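PDB 3LD2: putative acetyltransferase from Streptococcus mutans, which binds coenzyme A and probably transfers an acyl group from its thioester to an acceptor substrate. Local coordinates for residues 50-53 and 54-58; 85-88 and 89-92; 117-120 and 121-124; 151-154 and 155-158. All coordinates share one frame; numbering follows the deposited sequence.

Interaction 1: 50-53 and 54-58; sequences ELEN and KTWSE. With COA (coenzyme A), chain E.
Thr55 and Trp56 fold back on Leu51 and Glu52 in a local contact at the C-terminal end of helix 45-55, where the chain leaves the helix beside the thiol end of coenzyme A. Thr55 OG1 gives a hydrogen bond to Leu51 O, modelled at a very short 2.5 Å. With OG1 beside the backbone N (chi1 -51°), the hydroxyl turns back to the helix while Thr55 CG2 faces the cofactor, 3.5 Å from C7P of coenzyme A. Glu52 and Trp56 run side by side, carboxylate and indole planes nearly perpendicular at 84°; Glu52 CG lies 3.2 Å from Trp56 NE1, and NE1 gives a weak hydrogen bond to Glu52 OE2. At the far edge of the indole, Trp56 CH2 meets S1P of coenzyme A at 3.6 Å, close to the ring plane. Glu50 OE2 and Lys54 NZ form only a long salt bridge of 3.7 Å. Beyond the helix, Thr55 and Trp56 both rest on Ala116 of strand 110-117, and Trp56 touches Val67.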
loop_
_atom_site.group_PDB
_atom_site.type_symbol
_atom_site.label_atom_id
_atom_site.label_comp_id
_atom_site.label_asym_id
_atom_site.label_seq_id
_atom_site.Cartn_x
_atom_site.Cartn_y
_atom_site.Cartn_z
ATOM N N GLU A 50 -12.181 -6.436 -6.112
ATOM C CA GLU A 50 -12.764 -7.366 -5.151
ATOM C C GLU A 50 -11.882 -7.569 -3.941
ATOM O O GLU A 50 -12.351 -7.555 -2.811
ATOM C CB GLU A 50 -13.000 -8.729 -5.798
ATOM C CG GLU A 50 -14.388 -8.905 -6.402
ATOM C CD GLU A 50 -15.518 -8.900 -5.353
ATOM O OE1 GLU A 50 -16.307 -7.928 -5.370
ATOM O OE2 GLU A 50 -15.621 -9.852 -4.527
ATOM N N LEU A 51 -10.597 -7.782 -4.187
ATOM C CA LEU A 51 -9.656 -8.020 -3.112
ATOM C C LEU A 51 -9.558 -6.810 -2.185
ATOM O O LEU A 51 -9.520 -6.952 -0.964
ATOM C CB LEU A 51 -8.279 -8.365 -3.677
ATOM C CG LEU A 51 -7.100 -8.249 -2.704
ATOM C CD1 LEU A 51 -7.382 -8.991 -1.397
ATOM C CD2 LEU A 51 -5.878 -8.801 -3.333
ATOM N N GLU A 52 -9.511 -5.619 -2.763
ATOM C CA GLU A 52 -9.278 -4.438 -1.960
ATOM C C GLU A 52 -10.487 -4.188 -1.111
ATOM O O GLU A 52 -10.374 -3.796 0.057
ATOM C CB GLU A 52 -8.994 -3.226 -2.832
ATOM C CG GLU A 52 -7.518 -2.962 -2.945
ATOM C CD GLU A 52 -7.211 -1.785 -3.817
ATOM O OE1 GLU A 52 -6.528 -2.017 -4.822
ATOM O OE2 GLU A 52 -7.665 -0.644 -3.523
ATOM N N ASN A 53 -11.648 -4.419 -1.709
ATOM C CA ASN A 53 -12.886 -4.108 -1.041
ATOM C C ASN A 53 -13.199 -5.142 0.049
ATOM O O ASN A 53 -14.040 -4.898 0.911
ATOM C CB ASN A 53 -14.031 -3.959 -2.041
ATOM C CG ASN A 53 -14.033 -2.601 -2.749
ATOM O OD1 ASN A 53 -13.408 -1.643 -2.295
ATOM N ND2 ASN A 53 -14.756 -2.514 -3.857
ATOM N N LYS A 54 -12.513 -6.280 0.031
ATOM C CA LYS A 54 -12.652 -7.238 1.127
ATOM C C LYS A 54 -11.647 -6.887 2.199
ATOM O O LYS A 54 -11.768 -7.332 3.338
ATOM C CB LYS A 54 -12.406 -8.697 0.678
ATOM C CG LYS A 54 -13.445 -9.283 -0.285
ATOM C CD LYS A 54 -12.890 -10.483 -1.062
ATOM C CE LYS A 54 -13.851 -10.917 -2.179
ATOM N NZ LYS A 54 -13.637 -12.340 -2.586
ATOM N N THR A 55 -10.647 -6.096 1.819
ATOM C CA THR A 55 -9.521 -5.781 2.694
ATOM C C THR A 55 -9.662 -4.493 3.526
ATOM O O THR A 55 -9.165 -4.425 4.650
ATOM C CB THR A 55 -8.216 -5.679 1.892
ATOM O OG1 THR A 55 -8.059 -6.843 1.073
ATOM C CG2 THR A 55 -7.023 -5.547 2.822
ATOM N N TRP A 56 -10.304 -3.464 2.983
ATOM C CA TRP A 56 -10.305 -2.172 3.672
ATOM C C TRP A 56 -11.434 -2.079 4.687
ATOM O O TRP A 56 -12.596 -2.354 4.384
ATOM C CB TRP A 56 -10.348 -0.990 2.686
ATOM C CG TRP A 56 -9.241 -1.034 1.668
ATOM C CD1 TRP A 56 -9.379 -1.182 0.311
ATOM C CD2 TRP A 56 -7.824 -0.963 1.922
ATOM N NE1 TRP A 56 -8.134 -1.206 -0.291
ATOM C CE2 TRP A 56 -7.167 -1.075 0.675
ATOM C CE3 TRP A 56 -7.052 -0.806 3.076
ATOM C CZ2 TRP A 56 -5.781 -1.034 0.554
ATOM C CZ3 TRP A 56 -5.665 -0.766 2.953
ATOM C CH2 TRP A 56 -5.047 -0.885 1.704
ATOM N N SER A 57 -11.067 -1.699 5.902
ATOM C CA SER A 57 -12.015 -1.535 6.994
ATOM C C SER A 57 -11.646 -0.273 7.741
ATOM O O SER A 57 -10.556 0.264 7.550
ATOM C CB SER A 57 -11.956 -2.729 7.948
ATOM O OG SER A 57 -10.622 -2.978 8.366
ATOM N N GLU A 58 -12.564 0.186 8.585
ATOM C CA GLU A 58 -12.342 1.338 9.441
ATOM C C GLU A 58 -11.191 1.093 10.382
ATOM O O GLU A 58 -10.747 2.005 11.072
ATOM C CB GLU A 58 -13.600 1.663 10.238
ATOM C CG GLU A 58 -14.736 2.156 9.356
ATOM C CD GLU A 58 -15.874 2.774 10.131
ATOM O OE1 GLU A 58 -16.481 2.045 10.955
ATOM O OE2 GLU A 58 -16.162 3.984 9.904
HETATM N N1A COA E . 0.868 -10.155 13.813
HETATM C C2A COA E . 2.291 -9.966 14.183
HETATM N N3A COA E . 3.291 -9.649 13.104
HETATM C C4A COA E . 2.847 -9.517 11.726
HETATM C C5A COA E . 1.430 -9.687 11.370
HETATM C C6A COA E . 0.423 -10.018 12.425
HETATM N N6A COA E . -0.963 -10.182 12.015
HETATM N N7A COA E . 1.242 -9.500 9.922
HETATM C C8A COA E . 2.551 -9.198 9.394
HETATM N N9A COA E . 3.517 -9.119 10.520
HETATM C C1B COA E . 4.838 -9.186 10.164
HETATM C C2B COA E . 5.891 -10.125 10.720
HETATM O O2B COA E . 6.097 -10.407 12.071
HETATM C C3B COA E . 6.764 -10.526 9.614
HETATM O O3B COA E . 7.744 -11.511 9.719
HETATM P P3B COA E . 7.220 -13.092 9.929
HETATM O O7A COA E . 8.509 -14.022 9.488
HETATM O O8A COA E . 6.835 -13.414 11.513
HETATM O O9A COA E . 6.034 -13.386 9.145
HETATM C C4B COA E . 6.213 -9.868 8.364
HETATM O O4B COA E . 5.009 -9.097 8.717
HETATM C C5B COA E . 6.472 -10.108 6.917
HETATM O O5B COA E . 5.279 -10.862 6.801
HETATM P P1A COA E . 4.345 -11.029 5.458
HETATM O O1A COA E . 3.789 -12.585 5.405
HETATM O O2A COA E . 5.163 -10.704 4.298
HETATM O O3A COA E . 3.071 -10.004 5.542
HETATM P P2A COA E . 1.634 -10.250 4.794
HETATM O O4A COA E . 0.685 -11.210 5.741
HETATM O O5A COA E . 1.799 -10.857 3.479
HETATM O O6A COA E . 0.871 -8.800 4.676
HETATM C CBP COA E . 0.024 -6.768 5.383
HETATM C CCP COA E . 1.145 -7.794 5.615
HETATM C CDP COA E . 0.143 -6.275 3.915
HETATM C CEP COA E . 0.117 -5.600 6.402
HETATM C CAP COA E . -1.339 -7.500 5.525
HETATM O OAP COA E . -1.691 -7.758 6.857
HETATM C C9P COA E . -2.444 -6.621 4.959
HETATM O O9P COA E . -2.990 -6.984 3.969
HETATM N N8P COA E . -3.259 -5.851 5.885
HETATM C C7P COA E . -4.583 -5.552 5.379
HETATM C C6P COA E . -4.823 -4.042 5.285
HETATM C C5P COA E . -3.514 -3.285 5.039
HETATM O O5P COA E . -3.037 -3.294 3.956
HETATM N N4P COA E . -2.907 -2.478 6.079
HETATM C C3P COA E . -2.072 -1.306 5.746
HETATM C C2P COA E . -1.388 -1.357 4.376
HETATM S S1P COA E . -1.991 0.058 3.389
#

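Interaction 2: 85-88 and 89-92; sequences VAKI and KDKI
Lys87 reaches over the turn between strands 82-88 and 92-100 to meet Asp90. Its CB sits 3.3 Å from Lys91 O, and CG passes the same carbonyl less closely. Placing CG beside the backbone N (chi1 -63°) sends the chain over the turn, where CD lies 3.6 Å from Asp90 CA. CE then comes within 4.0 Å of Ile92 CD1. At the tip, NZ makes a salt bridge of 3.1 Å to Asp90 OD1, approaching from above the carboxylate, 51° out of its plane; the same ammonium also forms a salt bridge with Asp44, its stronger partner. The hairpin backbone closes through Ile88 N to Lys91 O, 2.8 Å long. Lys87 and Ile92 form an antiparallel non-hydrogen-bonded pair, their CA atoms 4.3 Å apart, while Lys89 and Asp90 lie in the tight turn. Strand 82-88 is flanked in the sheet by 35-39 and 92-100; Val85 also packs on Val48 of helix 45-55, and the side-chain OE1 of Gln47 in that helix accepts the N-H of Ile92.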
loop_
_atom_site.group_PDB
_atom_site.type_symbol
_atom_site.label_atom_id
_atom_site.label_comp_id
_atom_site.label_asym_id
_atom_site.label_seq_id
_atom_site.Cartn_x
_atom_site.Cartn_y
_atom_site.Cartn_z
ATOM N N VAL A 85 1.291 -7.047 -8.626
ATOM C CA VAL A 85 0.280 -7.992 -8.200
ATOM C C VAL A 85 0.910 -9.356 -7.862
ATOM O O VAL A 85 1.924 -9.755 -8.437
ATOM C CB VAL A 85 -0.824 -8.068 -9.271
ATOM C CG1 VAL A 85 -1.219 -9.485 -9.559
ATOM C CG2 VAL A 85 -2.026 -7.236 -8.860
ATOM N N ALA A 86 0.369 -10.049 -6.874
ATOM C CA ALA A 86 0.879 -11.387 -6.577
ATOM C C ALA A 86 -0.194 -12.422 -6.866
ATOM O O ALA A 86 -1.365 -12.224 -6.556
ATOM C CB ALA A 86 1.387 -11.485 -5.155
ATOM N N LYS A 87 0.196 -13.510 -7.509
ATOM C CA LYS A 87 -0.775 -14.529 -7.897
ATOM C C LYS A 87 -0.328 -15.888 -7.410
ATOM O O LYS A 87 0.880 -16.181 -7.323
ATOM C CB LYS A 87 -0.969 -14.584 -9.419
ATOM C CG LYS A 87 -1.530 -13.329 -10.079
ATOM C CD LYS A 87 -1.822 -13.603 -11.562
ATOM C CE LYS A 87 -1.846 -12.336 -12.409
ATOM N NZ LYS A 87 -2.909 -12.341 -13.473
ATOM N N ILE A 88 -1.318 -16.714 -7.098
ATOM C CA ILE A 88 -1.107 -18.119 -6.771
ATOM C C ILE A 88 -2.108 -18.917 -7.611
ATOM O O ILE A 88 -3.298 -18.920 -7.308
ATOM C CB ILE A 88 -1.313 -18.377 -5.263
ATOM C CG1 ILE A 88 -0.254 -17.642 -4.455
ATOM C CG2 ILE A 88 -1.194 -19.854 -4.946
ATOM C CD1 ILE A 88 -0.294 -17.946 -2.969
ATOM N N LYS A 89 -1.621 -19.554 -8.678
ATOM C CA LYS A 89 -2.468 -20.140 -9.728
ATOM C C LYS A 89 -3.201 -19.086 -10.598
ATOM O O LYS A 89 -4.393 -19.216 -10.886
ATOM C CB LYS A 89 -3.460 -21.157 -9.147
ATOM C CG LYS A 89 -4.828 -20.575 -8.806
ATOM C CD LYS A 89 -5.762 -21.610 -8.225
ATOM C CE LYS A 89 -5.088 -22.372 -7.092
ATOM N NZ LYS A 89 -5.931 -23.519 -6.631
ATOM N N ASP A 90 -2.486 -18.059 -11.046
ATOM C CA ASP A 90 -3.134 -16.941 -11.755
ATOM C C ASP A 90 -4.403 -16.413 -11.050
ATOM O O ASP A 90 -5.259 -15.777 -11.660
ATOM C CB ASP A 90 -3.404 -17.273 -13.234
ATOM C CG ASP A 90 -3.203 -16.051 -14.161
ATOM O OD1 ASP A 90 -4.083 -15.151 -14.174
ATOM O OD2 ASP A 90 -2.160 -15.993 -14.872
ATOM N N LYS A 91 -4.500 -16.690 -9.756
ATOM C CA LYS A 91 -5.453 -16.027 -8.881
ATOM C C LYS A 91 -4.705 -14.918 -8.123
ATOM O O LYS A 91 -3.625 -15.154 -7.553
ATOM C CB LYS A 91 -6.044 -17.044 -7.901
ATOM C CG LYS A 91 -6.773 -16.441 -6.703
ATOM C CD LYS A 91 -8.276 -16.291 -6.959
ATOM C CE LYS A 91 -8.990 -15.629 -5.772
ATOM N NZ LYS A 91 -10.456 -15.530 -6.012
ATOM N N ILE A 92 -5.259 -13.708 -8.138
ATOM C CA ILE A 92 -4.629 -12.575 -7.452
ATOM C C ILE A 92 -4.794 -12.717 -5.937
ATOM O O ILE A 92 -5.915 -12.889 -5.471
ATOM C CB ILE A 92 -5.290 -11.240 -7.826
ATOM C CG1 ILE A 92 -5.416 -11.072 -9.345
ATOM C CG2 ILE A 92 -4.530 -10.076 -7.171
ATOM C CD1 ILE A 92 -4.277 -10.334 -9.962
#

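Interaction 3: 117-120 and 121-124; sequences VAEK and ERRK. With COA (coenzyme A), chain E.
Val117 O is gripped side-on by the guanidinium of Arg122: NE and NH2 each lie 3.0 Å from this one oxygen. The carbonyl oxygen is only 3° out of the guanidinium plane, yet the two donors reach it differently, NH2 nearly along the C=O axis and NE from above the carbonyl plane. An Arg122 chain extended from CG to NE runs past Val117 in the opposite direction and delivers the group to this oxygen. Glu119 CA lies over one guanidinium face and C7P of coenzyme A over the opposite one, 3.4 Å above the plane, both toward the rim. These contacts and the paired bonds probably limit the rotation of the guanidinium. Glu119 OE2 to Arg122 NH1 is a long salt bridge in which no N-H points at the oxygen.

The turn is closed by Glu121 N to Ala118 O at 2.8 Å, and Lys124 NZ bridges to Glu121 OE1. Cofactor bonds flank it: Val117 N gives to O9P of coenzyme A at 2.9 Å, while Arg123 N reaches O4A at 2.6 Å. Arg123 NE and NH2 hold two oxygens of the 3'-phosphate, with NH2 2.8 Å from O8A, and the guanidinium lays one face over the adenine near C4A. With Gly125, Gly127 and Arg128 also giving backbone N-H groups to coenzyme A, this is the pyrophosphate-binding loop of the GNAT fold, between strand 110-117 and helix 126-138.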
loop_
_atom_site.group_PDB
_atom_site.type_symbol
_atom_site.label_atom_id
_atom_site.label_comp_id
_atom_site.label_asym_id
_atom_site.label_seq_id
_atom_site.Cartn_x
_atom_site.Cartn_y
_atom_site.Cartn_z
ATOM N N VAL A 117 -2.930 -7.635 1.146
ATOM C CA VAL A 117 -2.773 -9.065 0.961
ATOM C C VAL A 117 -4.054 -9.760 1.397
ATOM O O VAL A 117 -4.693 -9.336 2.365
ATOM C CB VAL A 117 -1.613 -9.603 1.754
ATOM C CG1 VAL A 117 -1.672 -11.121 1.795
ATOM C CG2 VAL A 117 -0.315 -9.124 1.147
ATOM N N ALA A 118 -4.448 -10.801 0.670
ATOM C CA ALA A 118 -5.687 -11.504 1.003
ATOM C C ALA A 118 -5.591 -12.128 2.390
ATOM O O ALA A 118 -4.622 -12.822 2.709
ATOM C CB ALA A 118 -5.995 -12.547 -0.023
ATOM N N GLU A 119 -6.597 -11.870 3.211
ATOM C CA GLU A 119 -6.625 -12.352 4.590
ATOM C C GLU A 119 -6.170 -13.803 4.793
ATOM O O GLU A 119 -5.310 -14.075 5.625
ATOM C CB GLU A 119 -8.031 -12.193 5.139
ATOM C CG GLU A 119 -8.262 -12.869 6.468
ATOM C CD GLU A 119 -9.222 -12.069 7.307
ATOM O OE1 GLU A 119 -10.410 -12.456 7.378
ATOM O OE2 GLU A 119 -8.791 -11.028 7.861
ATOM N N LYS A 120 -6.747 -14.730 4.031
ATOM C CA LYS A 120 -6.394 -16.146 4.160
ATOM C C LYS A 120 -4.953 -16.439 3.747
ATOM O O LYS A 120 -4.366 -17.438 4.165
ATOM C CB LYS A 120 -7.373 -17.023 3.373
ATOM C CG LYS A 120 -8.734 -16.379 3.213
ATOM C CD LYS A 120 -9.902 -17.258 3.696
ATOM C CE LYS A 120 -10.373 -16.834 5.098
ATOM N NZ LYS A 120 -11.698 -17.427 5.455
ATOM N N GLU A 121 -4.378 -15.553 2.946
ATOM C CA GLU A 121 -3.029 -15.764 2.434
ATOM C C GLU A 121 -1.933 -15.047 3.232
ATOM O O GLU A 121 -0.758 -15.178 2.889
ATOM C CB GLU A 121 -2.959 -15.359 0.950
ATOM C CG GLU A 121 -4.023 -16.029 0.057
ATOM C CD GLU A 121 -3.855 -17.549 0.007
ATOM O OE1 GLU A 121 -2.739 -18.026 0.319
ATOM O OE2 GLU A 121 -4.832 -18.257 -0.350
ATOM N N ARG A 122 -2.305 -14.311 4.291
ATOM C CA ARG A 122 -1.334 -13.527 5.085
ATOM C C ARG A 122 -0.337 -14.379 5.856
ATOM O O ARG A 122 -0.531 -15.587 5.999
ATOM C CB ARG A 122 -2.031 -12.559 6.052
ATOM C CG ARG A 122 -2.515 -11.294 5.380
ATOM C CD ARG A 122 -3.492 -10.491 6.214
ATOM N NE ARG A 122 -4.392 -9.762 5.331
ATOM C CZ ARG A 122 -5.473 -9.109 5.729
ATOM N NH1 ARG A 122 -5.783 -9.089 7.013
ATOM N NH2 ARG A 122 -6.243 -8.480 4.844
ATOM N N ARG A 123 0.730 -13.740 6.346
ATOM C CA ARG A 123 1.761 -14.429 7.118
ATOM C C ARG A 123 2.513 -15.489 6.346
ATOM O O ARG A 123 3.153 -16.355 6.962
ATOM C CB ARG A 123 1.182 -15.119 8.358
ATOM C CG ARG A 123 1.102 -14.247 9.568
ATOM C CD ARG A 123 2.096 -13.121 9.484
ATOM N NE ARG A 123 3.235 -13.284 10.373
ATOM C CZ ARG A 123 3.148 -13.182 11.692
ATOM N NH1 ARG A 123 1.958 -12.957 12.233
ATOM N NH2 ARG A 123 4.234 -13.303 12.462
ATOM N N LYS A 124 2.454 -15.427 5.017
ATOM C CA LYS A 124 3.182 -16.377 4.190
ATOM C C LYS A 124 4.314 -15.764 3.385
ATOM O O LYS A 124 4.859 -16.422 2.508
ATOM C CB LYS A 124 2.227 -17.100 3.241
ATOM C CG LYS A 124 1.057 -17.779 3.945
ATOM C CD LYS A 124 0.218 -18.583 2.967
ATOM C CE LYS A 124 -1.151 -18.911 3.576
ATOM N NZ LYS A 124 -2.010 -19.785 2.701
HETATM N N1A COA E . 0.868 -10.155 13.813
HETATM C C2A COA E . 2.291 -9.966 14.183
HETATM N N3A COA E . 3.291 -9.649 13.104
HETATM C C4A COA E . 2.847 -9.517 11.726
HETATM C C5A COA E . 1.430 -9.687 11.370
HETATM C C6A COA E . 0.423 -10.018 12.425
HETATM N N6A COA E . -0.963 -10.182 12.015
HETATM N N7A COA E . 1.242 -9.500 9.922
HETATM C C8A COA E . 2.551 -9.198 9.394
HETATM N N9A COA E . 3.517 -9.119 10.520
HETATM C C1B COA E . 4.838 -9.186 10.164
HETATM C C2B COA E . 5.891 -10.125 10.720
HETATM O O2B COA E . 6.097 -10.407 12.071
HETATM C C3B COA E . 6.764 -10.526 9.614
HETATM O O3B COA E . 7.744 -11.511 9.719
HETATM P P3B COA E . 7.220 -13.092 9.929
HETATM O O7A COA E . 8.509 -14.022 9.488
HETATM O O8A COA E . 6.835 -13.414 11.513
HETATM O O9A COA E . 6.034 -13.386 9.145
HETATM C C4B COA E . 6.213 -9.868 8.364
HETATM O O4B COA E . 5.009 -9.097 8.717
HETATM C C5B COA E . 6.472 -10.108 6.917
HETATM O O5B COA E . 5.279 -10.862 6.801
HETATM P P1A COA E . 4.345 -11.029 5.458
HETATM O O1A COA E . 3.789 -12.585 5.405
HETATM O O2A COA E . 5.163 -10.704 4.298
HETATM O O3A COA E . 3.071 -10.004 5.542
HETATM P P2A COA E . 1.634 -10.250 4.794
HETATM O O4A COA E . 0.685 -11.210 5.741
HETATM O O5A COA E . 1.799 -10.857 3.479
HETATM O O6A COA E . 0.871 -8.800 4.676
HETATM C CBP COA E . 0.024 -6.768 5.383
HETATM C CCP COA E . 1.145 -7.794 5.615
HETATM C CDP COA E . 0.143 -6.275 3.915
HETATM C CEP COA E . 0.117 -5.600 6.402
HETATM C CAP COA E . -1.339 -7.500 5.525
HETATM O OAP COA E . -1.691 -7.758 6.857
HETATM C C9P COA E . -2.444 -6.621 4.959
HETATM O O9P COA E . -2.990 -6.984 3.969
HETATM N N8P COA E . -3.259 -5.851 5.885
HETATM C C7P COA E . -4.583 -5.552 5.379
HETATM C C6P COA E . -4.823 -4.042 5.285
HETATM C C5P COA E . -3.514 -3.285 5.039
HETATM O O5P COA E . -3.037 -3.294 3.956
HETATM N N4P COA E . -2.907 -2.478 6.079
HETATM C C3P COA E . -2.072 -1.306 5.746
HETATM C C2P COA E . -1.388 -1.357 4.376
HETATM S S1P COA E . -1.991 0.058 3.389
#

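Interaction 4: 151-154 and 155-158; sequences SSNQ and EAVL. With COA (coenzyme A), chain E.
A chi1 of -159° turns the Asn153 side chain away from its own N-H and lays the amide against Ala156 in the first turn of helix 154-162; chi2 of 147° turns OD1 toward coenzyme A and ND2 toward the helix. The residue is the N-cap by position, but as modelled no side-chain cap is made: ND2 lies 3.1 Å from Ala156 N, and both are donors. The regular helical bonds begin here, Val157 N to Asn153 O at 2.9 Å, followed by Leu158 N to Gln154 O at 3.3 Å. Asn153 is also the centre of an inverse gamma turn, in which Gln154 N makes a weak bond to Ser152 O as the chain enters the helix. The Ala156 methyl lies against the amide, with CB 3.3 Å from Asn153 CG.

From this helix, several side chains line the cofactor in succession. Ala156 CB approaches C3P of the pantetheine arm at 3.7 Å. Glu155 CB lies 3.5 Å from N6A of the adenine, and Leu158 sets CD1 3.4 Å from C2A on the same base. Away from the cofactor, Val157 packs on Leu185 and Tyr187 of strand 180-190. At the pantetheine, Asn153 OD1 accepts from N4P of coenzyme A at 2.8 Å, a weak bond since its N-H...O angle is only 122°.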
loop_
_atom_site.group_PDB
_atom_site.type_symbol
_atom_site.label_atom_id
_atom_site.label_comp_id
_atom_site.label_asym_id
_atom_site.label_seq_id
_atom_site.Cartn_x
_atom_site.Cartn_y
_atom_site.Cartn_z
ATOM N N SER A 151 -2.833 4.110 13.618
ATOM C CA SER A 151 -2.300 3.433 14.805
ATOM C C SER A 151 -3.109 2.178 15.194
ATOM O O SER A 151 -2.655 1.354 15.967
ATOM C CB SER A 151 -2.124 4.407 15.988
ATOM O OG SER A 151 -3.345 4.966 16.431
ATOM N N SER A 152 -4.295 2.038 14.615
ATOM C CA SER A 152 -5.143 0.902 14.840
ATOM C C SER A 152 -4.708 -0.288 13.995
ATOM O O SER A 152 -5.159 -1.421 14.206
ATOM C CB SER A 152 -6.579 1.278 14.485
ATOM O OG SER A 152 -6.647 1.908 13.219
ATOM N N ASN A 153 -3.853 -0.025 13.009
ATOM C CA ASN A 153 -3.426 -1.063 12.074
ATOM C C ASN A 153 -2.242 -1.830 12.609
ATOM O O ASN A 153 -1.111 -1.658 12.178
ATOM C CB ASN A 153 -3.121 -0.488 10.711
ATOM C CG ASN A 153 -3.167 -1.542 9.632
ATOM O OD1 ASN A 153 -3.534 -1.266 8.492
ATOM N ND2 ASN A 153 -2.824 -2.764 9.993
ATOM N N GLN A 154 -2.545 -2.690 13.567
ATOM C CA GLN A 154 -1.556 -3.392 14.359
ATOM C C GLN A 154 -0.620 -4.231 13.528
ATOM O O GLN A 154 0.573 -4.289 13.820
ATOM C CB GLN A 154 -2.273 -4.302 15.358
ATOM C CG GLN A 154 -1.359 -5.086 16.246
ATOM C CD GLN A 154 -2.108 -5.646 17.413
ATOM O OE1 GLN A 154 -3.224 -5.187 17.717
ATOM N NE2 GLN A 154 -1.522 -6.647 18.082
ATOM N N GLU A 155 -1.156 -4.912 12.517
ATOM C CA GLU A 155 -0.306 -5.779 11.697
ATOM C C GLU A 155 0.590 -4.981 10.761
ATOM O O GLU A 155 1.734 -5.379 10.523
ATOM C CB GLU A 155 -1.105 -6.837 10.924
ATOM C CG GLU A 155 -2.440 -6.380 10.415
ATOM C CD GLU A 155 -3.516 -6.475 11.476
ATOM O OE1 GLU A 155 -4.424 -5.601 11.502
ATOM O OE2 GLU A 155 -3.443 -7.427 12.290
ATOM N N ALA A 156 0.076 -3.866 10.239
ATOM C CA ALA A 156 0.883 -2.970 9.411
ATOM C C ALA A 156 2.028 -2.362 10.218
ATOM O O ALA A 156 3.176 -2.299 9.753
ATOM C CB ALA A 156 0.032 -1.883 8.769
ATOM N N VAL A 157 1.719 -1.930 11.437
ATOM C CA VAL A 157 2.748 -1.395 12.306
ATOM C C VAL A 157 3.903 -2.397 12.398
ATOM O O VAL A 157 5.076 -2.028 12.261
ATOM C CB VAL A 157 2.178 -1.032 13.725
ATOM C CG1 VAL A 157 3.287 -0.844 14.723
ATOM C CG2 VAL A 157 1.305 0.221 13.665
ATOM N N LEU A 158 3.578 -3.667 12.611
ATOM C CA LEU A 158 4.616 -4.657 12.874
ATOM C C LEU A 158 5.352 -5.034 11.591
ATOM O O LEU A 158 6.575 -5.168 11.565
ATOM C CB LEU A 158 3.998 -5.892 13.528
ATOM C CG LEU A 158 3.518 -5.648 14.955
ATOM C CD1 LEU A 158 2.848 -6.883 15.524
ATOM C CD2 LEU A 158 4.687 -5.210 15.853
HETATM N N1A COA E . 0.868 -10.155 13.813
HETATM C C2A COA E . 2.291 -9.966 14.183
HETATM N N3A COA E . 3.291 -9.649 13.104
HETATM C C4A COA E . 2.847 -9.517 11.726
HETATM C C5A COA E . 1.430 -9.687 11.370
HETATM C C6A COA E . 0.423 -10.018 12.425
HETATM N N6A COA E . -0.963 -10.182 12.015
HETATM N N7A COA E . 1.242 -9.500 9.922
HETATM C C8A COA E . 2.551 -9.198 9.394
HETATM N N9A COA E . 3.517 -9.119 10.520
HETATM C C1B COA E . 4.838 -9.186 10.164
HETATM C C2B COA E . 5.891 -10.125 10.720
HETATM O O2B COA E . 6.097 -10.407 12.071
HETATM C C3B COA E . 6.764 -10.526 9.614
HETATM O O3B COA E . 7.744 -11.511 9.719
HETATM P P3B COA E . 7.220 -13.092 9.929
HETATM O O7A COA E . 8.509 -14.022 9.488
HETATM O O8A COA E . 6.835 -13.414 11.513
HETATM O O9A COA E . 6.034 -13.386 9.145
HETATM C C4B COA E . 6.213 -9.868 8.364
HETATM O O4B COA E . 5.009 -9.097 8.717
HETATM C C5B COA E . 6.472 -10.108 6.917
HETATM O O5B COA E . 5.279 -10.862 6.801
HETATM P P1A COA E . 4.345 -11.029 5.458
HETATM O O1A COA E . 3.789 -12.585 5.405
HETATM O O2A COA E . 5.163 -10.704 4.298
HETATM O O3A COA E . 3.071 -10.004 5.542
HETATM P P2A COA E . 1.634 -10.250 4.794
HETATM O O4A COA E . 0.685 -11.210 5.741
HETATM O O5A COA E . 1.799 -10.857 3.479
HETATM O O6A COA E . 0.871 -8.800 4.676
HETATM C CBP COA E . 0.024 -6.768 5.383
HETATM C CCP COA E . 1.145 -7.794 5.615
HETATM C CDP COA E . 0.143 -6.275 3.915
HETATM C CEP COA E . 0.117 -5.600 6.402
HETATM C CAP COA E . -1.339 -7.500 5.525
HETATM O OAP COA E . -1.691 -7.758 6.857
HETATM C C9P COA E . -2.444 -6.621 4.959
HETATM O O9P COA E . -2.990 -6.984 3.969
HETATM N N8P COA E . -3.259 -5.851 5.885
HETATM C C7P COA E . -4.583 -5.552 5.379
HETATM C C6P COA E . -4.823 -4.042 5.285
HETATM C C5P COA E . -3.514 -3.285 5.039
HETATM O O5P COA E . -3.037 -3.294 3.956
HETATM N N4P COA E . -2.907 -2.478 6.079
HETATM C C3P COA E . -2.072 -1.306 5.746
HETATM C C2P COA E . -1.388 -1.357 4.376
HETATM S S1P COA E . -1.991 0.058 3.389
#

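Overall arrangement
Interactions 1, 3 and 4 surround coenzyme A, whereas interaction 2 makes no contact with it. Interaction 3 is a surface contact dominated by charge and backbone N-H groups at the phosphates; interactions 1 and 4, partly buried, meet the cofactor at helix ends, interaction 1 through a methyl and an indole edge, interaction 4 through apolar side chains and one weak amide bond. Interaction 2, also partly buried, joins neighbouring strands by a hairpin with an ion pair at the turn. Residues 50-58 link the first three: Leu51 touches Ile92 of interaction 2 and Ala118 of interaction 3, and Thr55 packs against Arg122. Interaction 4 touches none of the others, coming within about 5 Å of interactions 1 and 3 by nearest atoms.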